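PDB 5GKV: esterase A from Caulobacter crescentus, which is a penicillin-binding protein homolog of the beta-lactamase family that probably hydrolyses ester substrates through a serine nucleophile. Local coordinates for residues Leu75-Ser80 with Ala254-Val259; Ser80-Val85 with Leu206-Pro211; Val85-Ile90 with Val172-Leu177; Pro271-Leu276 with Ala359-Lys364. All blocks are in the same frame, centred on the assembly; numbering follows the deposited sequence.

Interaction 1 (Leu75-Ser80 with Ala254-Val259)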
# COMPACT_ATOMS: atom_id res chain seq x y z
N LEU A 75 5.65 -15.16 2.86
CA LEU A 75 4.96 -13.89 3.06
C LEU A 75 5.94 -12.81 3.48
O LEU A 75 6.96 -13.09 4.13
CB LEU A 75 3.88 -14.01 4.14
CG LEU A 75 2.72 -14.95 3.84
CD1 LEU A 75 1.86 -15.14 5.09
CD2 LEU A 75 1.91 -14.33 2.69
N THR A 76 5.64 -11.55 3.12
CA THR A 76 6.47 -10.42 3.52
C THR A 76 5.58 -9.27 3.96
O THR A 76 4.52 -9.03 3.37
CB THR A 76 7.41 -9.92 2.38
OG1 THR A 76 8.16 -11.03 1.86
CG2 THR A 76 8.41 -8.90 2.88
N ALA A 77 6.01 -8.56 5.00
CA ALA A 77 5.36 -7.30 5.36
C ALA A 77 5.39 -6.31 4.19
O ALA A 77 6.43 -6.07 3.59
CB ALA A 77 6.05 -6.70 6.58
N LEU A 78 4.24 -5.70 3.90
CA LEU A 78 4.09 -4.82 2.75
C LEU A 78 4.27 -3.34 3.09
O LEU A 78 4.44 -2.53 2.17
CB LEU A 78 2.69 -5.00 2.12
CG LEU A 78 2.32 -6.41 1.67
CD1 LEU A 78 0.86 -6.44 1.13
CD2 LEU A 78 3.33 -6.95 0.62
N PHE A 79 4.24 -2.99 4.37
CA PHE A 79 4.24 -1.60 4.85
C PHE A 79 3.21 -0.83 4.03
O PHE A 79 2.10 -1.33 3.85
CB PHE A 79 5.67 -1.07 4.83
CG PHE A 79 6.56 -1.81 5.78
CD1 PHE A 79 6.48 -1.56 7.14
CD2 PHE A 79 7.42 -2.80 5.33
CE1 PHE A 79 7.26 -2.28 8.04
CE2 PHE A 79 8.20 -3.51 6.21
CZ PHE A 79 8.13 -3.26 7.56
N SER A 80 3.54 0.36 3.51
CA SER A 80 2.51 1.22 2.94
C SER A 80 1.98 0.72 1.61
O SER A 80 1.00 1.28 1.11
CB SER A 80 3.03 2.66 2.81
OG SER A 80 4.36 2.71 2.33
N ALA A 254 5.11 -10.59 16.79
CA ALA A 254 3.90 -11.39 16.63
C ALA A 254 2.64 -10.55 16.78
O ALA A 254 1.69 -10.70 16.00
CB ALA A 254 3.90 -12.55 17.63
N GLU A 255 2.59 -9.67 17.79
CA GLU A 255 1.39 -8.84 17.92
C GLU A 255 1.28 -7.84 16.77
O GLU A 255 0.18 -7.58 16.27
CB GLU A 255 1.35 -8.12 19.27
CG GLU A 255 -0.09 -7.85 19.75
CD GLU A 255 -0.19 -6.80 20.85
OE1 GLU A 255 -1.30 -6.26 21.07
OE2 GLU A 255 0.84 -6.52 21.49
N TRP A 256 2.42 -7.30 16.31
CA TRP A 256 2.37 -6.39 15.17
C TRP A 256 1.83 -7.08 13.92
O TRP A 256 1.12 -6.46 13.13
CB TRP A 256 3.76 -5.80 14.89
CG TRP A 256 3.77 -4.77 13.80
CD1 TRP A 256 3.53 -3.43 13.92
CD2 TRP A 256 4.03 -5.01 12.41
NE1 TRP A 256 3.63 -2.82 12.69
CE2 TRP A 256 3.94 -3.76 11.75
CE3 TRP A 256 4.34 -6.15 11.65
CZ2 TRP A 256 4.14 -3.63 10.37
CZ3 TRP A 256 4.53 -6.02 10.30
CH2 TRP A 256 4.44 -4.77 9.67
N ARG A 257 2.13 -8.38 13.76
CA ARG A 257 1.53 -9.14 12.67
C ARG A 257 0.05 -9.40 12.90
O ARG A 257 -0.75 -9.32 11.96
CB ARG A 257 2.28 -10.46 12.50
CG ARG A 257 3.72 -10.25 12.08
CD ARG A 257 4.48 -11.56 12.01
NE ARG A 257 5.90 -11.30 11.79
CZ ARG A 257 6.86 -12.21 11.89
NH1 ARG A 257 6.56 -13.47 12.22
NH2 ARG A 257 8.12 -11.87 11.67
N ARG A 258 -0.34 -9.71 14.15
CA ARG A 258 -1.69 -10.19 14.43
C ARG A 258 -2.74 -9.10 14.26
O ARG A 258 -3.85 -9.37 13.77
CB ARG A 258 -1.76 -10.75 15.86
CG ARG A 258 -1.21 -12.17 16.06
CD ARG A 258 -1.57 -12.72 17.47
NE ARG A 258 -0.74 -12.14 18.53
CZ ARG A 258 0.42 -12.64 18.94
NH1 ARG A 258 0.90 -13.74 18.38
NH2 ARG A 258 1.11 -12.03 19.90
N VAL A 259 -2.43 -7.87 14.69
CA VAL A 259 -3.42 -6.79 14.67
C VAL A 259 -3.62 -6.31 13.23
O VAL A 259 -2.96 -6.80 12.31
CB VAL A 259 -3.02 -5.63 15.59
CG1 VAL A 259 -2.99 -6.09 17.05
CG2 VAL A 259 -1.65 -5.05 15.17
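Trp-256 meets Ala-77 and Phe-79 with the far rim of its indole. The methyl of Ala-77 sits at the edge of the six-membered ring, close to its plane, with CB 4.0 Å from Trp-256 CH2 and nearly the same distance from CZ3. On Phe-79 the touching atom is CE1, 4.1 Å from Trp-256 CH2. The two aromatic rings are neither stacked nor edge-to-face: their planes are inclined at 37° and their centroids lie 5.8 Å apart, while the side chains cross at about a right angle. A small methyl suits Ala-77 because it lets the indole rim come close to the strand.

The first torsion of the tryptophan explains the reach. Trp-256 holds CG anti to its backbone N (chi1 -176°), which sends the indole from the helix toward residues 77-79. The ring of Phe-79 also packs edge-to-face with Trp-343. Further out, Asn-265 ND2 bonds to the backbone oxygens of Trp-256 and Val-259, holding the end of helix 253-258.

Strand 76-77 is an outer strand of a three-stranded antiparallel sheet, paired with strand 266-268. Trp-256 thus joins helix 253-258 to that strand and to Phe-79, just before Ser-80 and helix 82-95.

Interaction 2 (Ser80-Val85 with Leu206-Pro211)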
# COMPACT_ATOMS: atom_id res chain seq x y z
N SER A 80 3.54 0.36 3.51
CA SER A 80 2.51 1.22 2.94
C SER A 80 1.98 0.72 1.61
O SER A 80 1.00 1.28 1.11
CB SER A 80 3.03 2.66 2.81
OG SER A 80 4.36 2.71 2.33
N THR A 81 2.57 -0.33 1.02
CA THR A 81 1.89 -0.94 -0.12
C THR A 81 0.50 -1.41 0.29
O THR A 81 -0.44 -1.39 -0.51
CB THR A 81 2.73 -2.08 -0.71
OG1 THR A 81 3.97 -1.53 -1.18
CG2 THR A 81 2.00 -2.75 -1.90
N THR A 82 0.32 -1.73 1.58
CA THR A 82 -1.00 -2.07 2.11
C THR A 82 -2.06 -0.99 1.83
O THR A 82 -3.24 -1.31 1.69
CB THR A 82 -0.89 -2.30 3.63
OG1 THR A 82 0.20 -3.20 3.88
CG2 THR A 82 -2.18 -2.86 4.20
N LYS A 83 -1.65 0.28 1.74
CA LYS A 83 -2.62 1.36 1.53
C LYS A 83 -3.41 1.21 0.24
O LYS A 83 -4.54 1.69 0.14
CB LYS A 83 -1.91 2.72 1.55
CG LYS A 83 -1.26 3.05 2.89
CD LYS A 83 -0.90 4.53 2.98
CE LYS A 83 -0.46 4.90 4.40
NZ LYS A 83 0.86 4.26 4.75
N ALA A 84 -2.82 0.56 -0.79
CA ALA A 84 -3.59 0.31 -2.01
C ALA A 84 -4.74 -0.64 -1.73
O ALA A 84 -5.82 -0.51 -2.34
CB ALA A 84 -2.67 -0.26 -3.10
N VAL A 85 -4.54 -1.60 -0.82
CA VAL A 85 -5.61 -2.52 -0.44
C VAL A 85 -6.69 -1.78 0.35
O VAL A 85 -7.89 -1.96 0.10
CB VAL A 85 -5.05 -3.72 0.36
CG1 VAL A 85 -6.21 -4.69 0.77
CG2 VAL A 85 -3.99 -4.47 -0.46
N LEU A 206 -2.91 -13.04 0.70
CA LEU A 206 -2.84 -11.63 1.08
C LEU A 206 -3.68 -11.45 2.34
O LEU A 206 -4.81 -11.96 2.41
CB LEU A 206 -3.34 -10.73 -0.05
CG LEU A 206 -3.78 -9.31 0.36
CD1 LEU A 206 -2.58 -8.45 0.79
CD2 LEU A 206 -4.61 -8.63 -0.73
N TRP A 207 -3.13 -10.74 3.32
CA TRP A 207 -3.68 -10.70 4.66
C TRP A 207 -3.51 -9.31 5.26
O TRP A 207 -2.45 -8.69 5.13
CB TRP A 207 -2.96 -11.69 5.58
CG TRP A 207 -2.81 -13.07 5.05
CD1 TRP A 207 -2.00 -13.48 4.03
CD2 TRP A 207 -3.48 -14.25 5.53
NE1 TRP A 207 -2.14 -14.83 3.83
CE2 TRP A 207 -3.04 -15.33 4.73
CE3 TRP A 207 -4.41 -14.49 6.55
CZ2 TRP A 207 -3.49 -16.63 4.93
CZ3 TRP A 207 -4.86 -15.78 6.74
CH2 TRP A 207 -4.40 -16.84 5.93
N ILE A 208 -4.53 -8.84 5.97
CA ILE A 208 -4.38 -7.73 6.91
C ILE A 208 -4.84 -8.26 8.26
O ILE A 208 -6.03 -8.56 8.44
CB ILE A 208 -5.16 -6.48 6.49
CG1 ILE A 208 -4.65 -5.96 5.13
CG2 ILE A 208 -5.04 -5.40 7.55
CD1 ILE A 208 -5.43 -4.73 4.60
N GLY A 209 -3.90 -8.41 9.19
CA GLY A 209 -4.13 -9.22 10.37
C GLY A 209 -3.79 -10.68 10.09
O GLY A 209 -4.59 -11.41 9.51
N LEU A 210 -2.59 -11.10 10.49
CA LEU A 210 -2.06 -12.39 10.11
C LEU A 210 -2.12 -13.36 11.28
O LEU A 210 -1.45 -13.11 12.30
CB LEU A 210 -0.61 -12.23 9.63
CG LEU A 210 0.03 -13.44 8.98
CD1 LEU A 210 -0.65 -13.79 7.65
CD2 LEU A 210 1.53 -13.15 8.78
N PRO A 211 -2.88 -14.46 11.20
CA PRO A 211 -2.93 -15.41 12.32
C PRO A 211 -1.58 -16.05 12.58
O PRO A 211 -0.76 -16.24 11.68
CB PRO A 211 -3.95 -16.46 11.85
CG PRO A 211 -4.74 -15.79 10.77
CD PRO A 211 -3.79 -14.84 10.10
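Apolar contacts make this interface, carried mainly by Ile-208 and Val-85. Ile-208 CD1 lies 3.8 Å from Thr-82 CG2 and 3.9 Å from Val-85 CG1. The Thr-82 methyl meets the isoleucine branch at a slant, whereas Val-85 and Ile-208 approach tip to tip. The other methyl of the valine, CG2, reaches Leu-206 CD2 at 4.2 Å. Leu-206 and Ile-208, two apart on a strand, turn to the same side, and Thr-82 and Val-85, three apart, share one side of the helix; branched aliphatic groups fit this buried seam. Leu-194 of helix 190-202 touches Val-85, Leu-206 and Ile-208 as well.

Ser-80, Thr-81, Thr-82 and Lys-83 form the SxxK signature of penicillin-binding proteins and serine beta-lactamases, at the N-terminal end of the helical region; its serine is the probable nucleophile. Lys-83 points away from strand 206-208.

Polar bonds lie outside the apolar seam. In Thr-82 a chi1 of -49°, measured to OG1, places OG1 beside the backbone N and CG2 anti to it, so the methyl packs on Ile-208 while the hydroxyl bonds to the carbonyl oxygen of Phe-79. Lys-83 NZ bonds to Tyr-169 OH and to the carbonyl oxygens of Pro-171 and Ser-263. Among backbone bonds, Lys-83 N to Ser-80 O is 2.9 Å, and Ala-84 N to Thr-81 O is 3.1 Å.

Interaction 3 (Val85-Ile90 with Val172-Leu177)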
# COMPACT_ATOMS: atom_id res chain seq x y z
N VAL A 85 -4.54 -1.60 -0.82
CA VAL A 85 -5.61 -2.52 -0.44
C VAL A 85 -6.69 -1.78 0.35
O VAL A 85 -7.89 -1.96 0.10
CB VAL A 85 -5.05 -3.72 0.36
CG1 VAL A 85 -6.21 -4.69 0.77
CG2 VAL A 85 -3.99 -4.47 -0.46
N ALA A 86 -6.28 -0.92 1.29
CA ALA A 86 -7.26 -0.12 2.01
C ALA A 86 -8.06 0.74 1.05
O ALA A 86 -9.29 0.87 1.19
CB ALA A 86 -6.56 0.74 3.06
N ALA A 87 -7.39 1.33 0.06
CA ALA A 87 -8.09 2.19 -0.89
C ALA A 87 -9.12 1.40 -1.68
O ALA A 87 -10.25 1.86 -1.88
CB ALA A 87 -7.09 2.86 -1.82
N LEU A 88 -8.75 0.19 -2.12
CA LEU A 88 -9.69 -0.66 -2.84
C LEU A 88 -10.91 -0.98 -1.98
O LEU A 88 -12.04 -0.94 -2.46
CB LEU A 88 -8.98 -1.94 -3.30
CG LEU A 88 -9.71 -2.96 -4.19
CD1 LEU A 88 -8.70 -3.92 -4.75
CD2 LEU A 88 -10.73 -3.78 -3.46
N LEU A 89 -10.70 -1.33 -0.71
CA LEU A 89 -11.82 -1.69 0.15
C LEU A 89 -12.80 -0.53 0.31
O LEU A 89 -14.02 -0.73 0.26
CB LEU A 89 -11.32 -2.17 1.51
CG LEU A 89 -10.52 -3.48 1.47
CD1 LEU A 89 -9.91 -3.81 2.84
CD2 LEU A 89 -11.41 -4.62 0.98
N ILE A 90 -12.28 0.70 0.45
CA ILE A 90 -13.16 1.86 0.50
C ILE A 90 -13.86 2.06 -0.84
O ILE A 90 -15.07 2.30 -0.90
CB ILE A 90 -12.39 3.13 0.92
CG1 ILE A 90 -11.95 3.06 2.39
CG2 ILE A 90 -13.23 4.37 0.67
CD1 ILE A 90 -13.10 3.09 3.40
N VAL A 172 1.06 6.40 9.01
CA VAL A 172 0.43 5.43 9.90
C VAL A 172 -1.04 5.75 10.12
O VAL A 172 -1.90 4.87 10.05
CB VAL A 172 1.19 5.36 11.25
CG1 VAL A 172 0.61 4.24 12.11
CG2 VAL A 172 2.70 5.18 11.01
N THR A 173 -1.36 7.02 10.39
CA THR A 173 -2.72 7.41 10.75
C THR A 173 -3.73 7.11 9.66
O THR A 173 -4.91 6.88 9.96
CB THR A 173 -2.76 8.90 11.10
OG1 THR A 173 -2.24 9.65 10.00
CG2 THR A 173 -1.89 9.17 12.34
N TYR A 174 -3.30 7.11 8.39
CA TYR A 174 -4.21 6.82 7.28
C TYR A 174 -4.94 5.50 7.48
O TYR A 174 -6.11 5.38 7.11
CB TYR A 174 -3.44 6.79 5.96
CG TYR A 174 -4.10 6.13 4.75
CD1 TYR A 174 -4.08 4.75 4.58
CD2 TYR A 174 -4.66 6.91 3.72
CE1 TYR A 174 -4.63 4.14 3.46
CE2 TYR A 174 -5.21 6.31 2.58
CZ TYR A 174 -5.18 4.92 2.46
OH TYR A 174 -5.71 4.27 1.34
N GLY A 175 -4.25 4.49 8.01
CA GLY A 175 -4.87 3.18 8.14
C GLY A 175 -6.00 3.19 9.15
O GLY A 175 -6.98 2.44 9.00
N TYR A 176 -5.90 4.04 10.17
CA TYR A 176 -6.97 4.17 11.15
C TYR A 176 -8.11 5.03 10.61
O TYR A 176 -9.28 4.73 10.86
CB TYR A 176 -6.41 4.74 12.45
CG TYR A 176 -5.33 3.85 13.05
CD1 TYR A 176 -4.00 3.94 12.62
CD2 TYR A 176 -5.65 2.91 14.04
CE1 TYR A 176 -3.02 3.12 13.17
CE2 TYR A 176 -4.67 2.10 14.60
CZ TYR A 176 -3.36 2.21 14.15
OH TYR A 176 -2.37 1.40 14.68
N LEU A 177 -7.79 6.07 9.83
CA LEU A 177 -8.83 6.85 9.18
C LEU A 177 -9.65 5.99 8.22
O LEU A 177 -10.88 5.91 8.33
CB LEU A 177 -8.23 8.05 8.44
CG LEU A 177 -7.51 9.11 9.28
CD1 LEU A 177 -7.05 10.27 8.38
CD2 LEU A 177 -8.41 9.59 10.40
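Tyr-174 reaches from helix 173-186 to helix 82-95 and meets Ala-86 and Ala-87 with the outer end of its ring. With CG anti to the backbone N (chi1 164°), the ring leaves its own helix and extends across to the other; chi2 of -81° sets its plane roughly perpendicular to the CA-CB-CG plane. In this pose CE1 lies 3.9 Å from Ala-86 CB, which approaches the ring obliquely. The phenol oxygen goes a little further, to 3.7 Å from Ala-87 CB.

Alanine suits both positions on the helix, because a short methyl leaves room for a ring to lie almost against the backbone. The closest pair of CA atoms is Ala-86 and Gly-175, 7.4 Å apart. Elsewhere the tyrosine ring meets that of His-128, with planes about 20° apart, and touches Leu-126 of helix 122-126, while Met-190 packs on Ala-86.

The polar end of the ring is satisfied just outside the contact, where Tyr-174 OH hydrogen-bonds to the carbonyl oxygen of Lys-83. The tyrosine therefore combines apolar packing on the alanines with one buried polar bond, tying helix 173-186 to helix 82-95, which follows the signature serine.

Interaction 4 (Pro271-Leu276 with Ala359-Lys364)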
# COMPACT_ATOMS: atom_id res chain seq x y z
N PRO A 271 2.52 -12.31 -6.43
CA PRO A 271 1.37 -12.64 -7.31
C PRO A 271 0.02 -12.30 -6.71
O PRO A 271 -0.91 -11.96 -7.45
CB PRO A 271 1.52 -14.15 -7.53
CG PRO A 271 2.93 -14.47 -7.21
CD PRO A 271 3.33 -13.51 -6.14
N ALA A 272 -0.14 -12.44 -5.39
CA ALA A 272 -1.42 -12.07 -4.78
C ALA A 272 -1.75 -10.61 -5.08
O ALA A 272 -2.88 -10.29 -5.48
CB ALA A 272 -1.38 -12.33 -3.28
N LEU A 273 -0.76 -9.71 -4.94
CA LEU A 273 -1.00 -8.30 -5.22
C LEU A 273 -1.20 -8.06 -6.71
O LEU A 273 -2.04 -7.24 -7.11
CB LEU A 273 0.15 -7.44 -4.69
CG LEU A 273 0.25 -7.42 -3.15
CD1 LEU A 273 1.60 -6.84 -2.74
CD2 LEU A 273 -0.90 -6.61 -2.55
N ALA A 274 -0.43 -8.75 -7.55
CA ALA A 274 -0.57 -8.55 -8.99
C ALA A 274 -1.96 -8.98 -9.46
O ALA A 274 -2.55 -8.33 -10.34
CB ALA A 274 0.53 -9.32 -9.75
N ARG A 275 -2.49 -10.06 -8.89
CA ARG A 275 -3.83 -10.50 -9.25
C ARG A 275 -4.89 -9.51 -8.77
O ARG A 275 -5.81 -9.17 -9.52
CB ARG A 275 -4.09 -11.90 -8.68
CG ARG A 275 -3.20 -12.98 -9.29
CD ARG A 275 -3.46 -14.36 -8.67
NE ARG A 275 -4.86 -14.73 -8.80
CZ ARG A 275 -5.51 -15.52 -7.94
NH1 ARG A 275 -4.87 -16.04 -6.89
NH2 ARG A 275 -6.79 -15.80 -8.14
N LEU A 276 -4.75 -9.03 -7.53
CA LEU A 276 -5.74 -8.08 -7.00
C LEU A 276 -5.74 -6.79 -7.79
O LEU A 276 -6.80 -6.32 -8.23
CB LEU A 276 -5.47 -7.82 -5.51
CG LEU A 276 -6.47 -6.87 -4.83
CD1 LEU A 276 -7.87 -7.46 -4.84
CD2 LEU A 276 -6.04 -6.57 -3.41
N ALA A 359 3.49 -6.42 -9.11
CA ALA A 359 3.92 -6.13 -7.75
C ALA A 359 5.35 -6.61 -7.57
O ALA A 359 5.74 -7.65 -8.10
CB ALA A 359 3.00 -6.81 -6.72
N TYR A 360 6.11 -5.83 -6.82
CA TYR A 360 7.46 -6.20 -6.39
C TYR A 360 7.45 -6.29 -4.87
O TYR A 360 7.08 -5.32 -4.20
CB TYR A 360 8.46 -5.15 -6.88
CG TYR A 360 9.85 -5.27 -6.29
CD1 TYR A 360 10.75 -6.24 -6.74
CD2 TYR A 360 10.27 -4.38 -5.31
CE1 TYR A 360 12.03 -6.34 -6.20
CE2 TYR A 360 11.53 -4.47 -4.77
CZ TYR A 360 12.41 -5.44 -5.22
OH TYR A 360 13.68 -5.51 -4.68
N VAL A 361 7.86 -7.44 -4.33
CA VAL A 361 7.81 -7.67 -2.89
C VAL A 361 9.17 -8.22 -2.48
O VAL A 361 9.61 -9.25 -3.00
CB VAL A 361 6.68 -8.63 -2.50
CG1 VAL A 361 6.72 -8.90 -1.00
CG2 VAL A 361 5.30 -8.04 -2.92
N MET A 362 9.84 -7.54 -1.55
CA MET A 362 11.19 -7.94 -1.19
C MET A 362 11.39 -7.74 0.30
O MET A 362 10.58 -7.09 0.97
CB MET A 362 12.25 -7.15 -1.97
CG MET A 362 12.52 -5.71 -1.45
SD MET A 362 11.09 -4.59 -1.28
CE MET A 362 11.35 -4.02 0.40
N ASN A 363 12.48 -8.29 0.84
CA ASN A 363 12.72 -8.14 2.27
C ASN A 363 13.99 -7.38 2.62
O ASN A 363 14.17 -7.04 3.79
CB ASN A 363 12.71 -9.51 2.98
CG ASN A 363 13.76 -10.48 2.46
OD1 ASN A 363 14.40 -10.23 1.45
ND2 ASN A 363 13.91 -11.61 3.15
N LYS A 364 14.85 -7.06 1.66
CA LYS A 364 15.93 -6.11 1.90
C LYS A 364 15.42 -4.69 1.67
O LYS A 364 15.08 -4.31 0.54
CB LYS A 364 17.15 -6.42 1.03
CG LYS A 364 18.31 -5.43 1.26
CD LYS A 364 19.54 -5.84 0.45
CE LYS A 364 20.66 -4.80 0.56
NZ LYS A 364 21.17 -4.70 1.96
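The apolar packing centres on Leu-273 and Ala-359, whose CB atoms lie 3.6 Å apart. The leucine also spreads along the strand: its CD1 meets Val-361 CG2 at 3.9 Å, the two side chains crossing at about a right angle. Leu-273 has CG anti to its carbonyl carbon (chi1 -67°), and Val-361 places CG2 in the matching position, anti to its own carbonyl carbon, so that this methyl faces the leucine. Ala-359 further rests its methyl on the helix backbone, 4.0 Å from Ala-274 N. With alanine on both sides, the two backbones come close, Ala-274 CA and Ala-359 CA being 5.2 Å apart. The axes of helix 271-276 and strand 359-362 approach to 7.5 Å and run nearly antiparallel, at 158°.

Strand 356-362 belongs to the seven-stranded antiparallel sheet, lying between strands 42-49 and 347-351. Such a central sheet with helices packed on its two faces is the hallmark of the beta-lactamase and penicillin-binding protein fold. Ala-359 and Val-361 point to helix 270-281; Tyr-360, between them, points the other way and packs on helix 373-384.

Polar groups bond at the margins. Ala-274 O accepts a hydrogen bond from Ser-357 OG, joining the helix to the same strand. Arg-275, directed elsewhere, forms a salt bridge with Asp-287 and bonds to the carbonyl oxygens of Leu-202 and Gly-203, while Tyr-360 OH bonds to Glu-40.

In the fold
The segments of interactions 1 and 2 meet at Ser-80, the probable nucleophile, and the contact centres are 8 Å apart; Arg-257 O accepts a probable hydrogen bond from Leu-210 N (2.9 Å) between them. Those of interactions 2 and 3 meet at Val-85, with centres 10 Å apart. Leu-276 of interaction 4 touches interactions 2 and 3: its CD2 is 3.7 Å from Leu-206 CD2, and its CD1 3.6 Å from Leu-88 CD1. Leu-78 CD2 meets Leu-273 CD1 at 3.8 Å, connecting interactions 1 and 4. Helix 82-95 packs on strand 206-208 in interaction 2 and on helix 173-186 in interaction 3, and meets helix 270-281 through Leu-276.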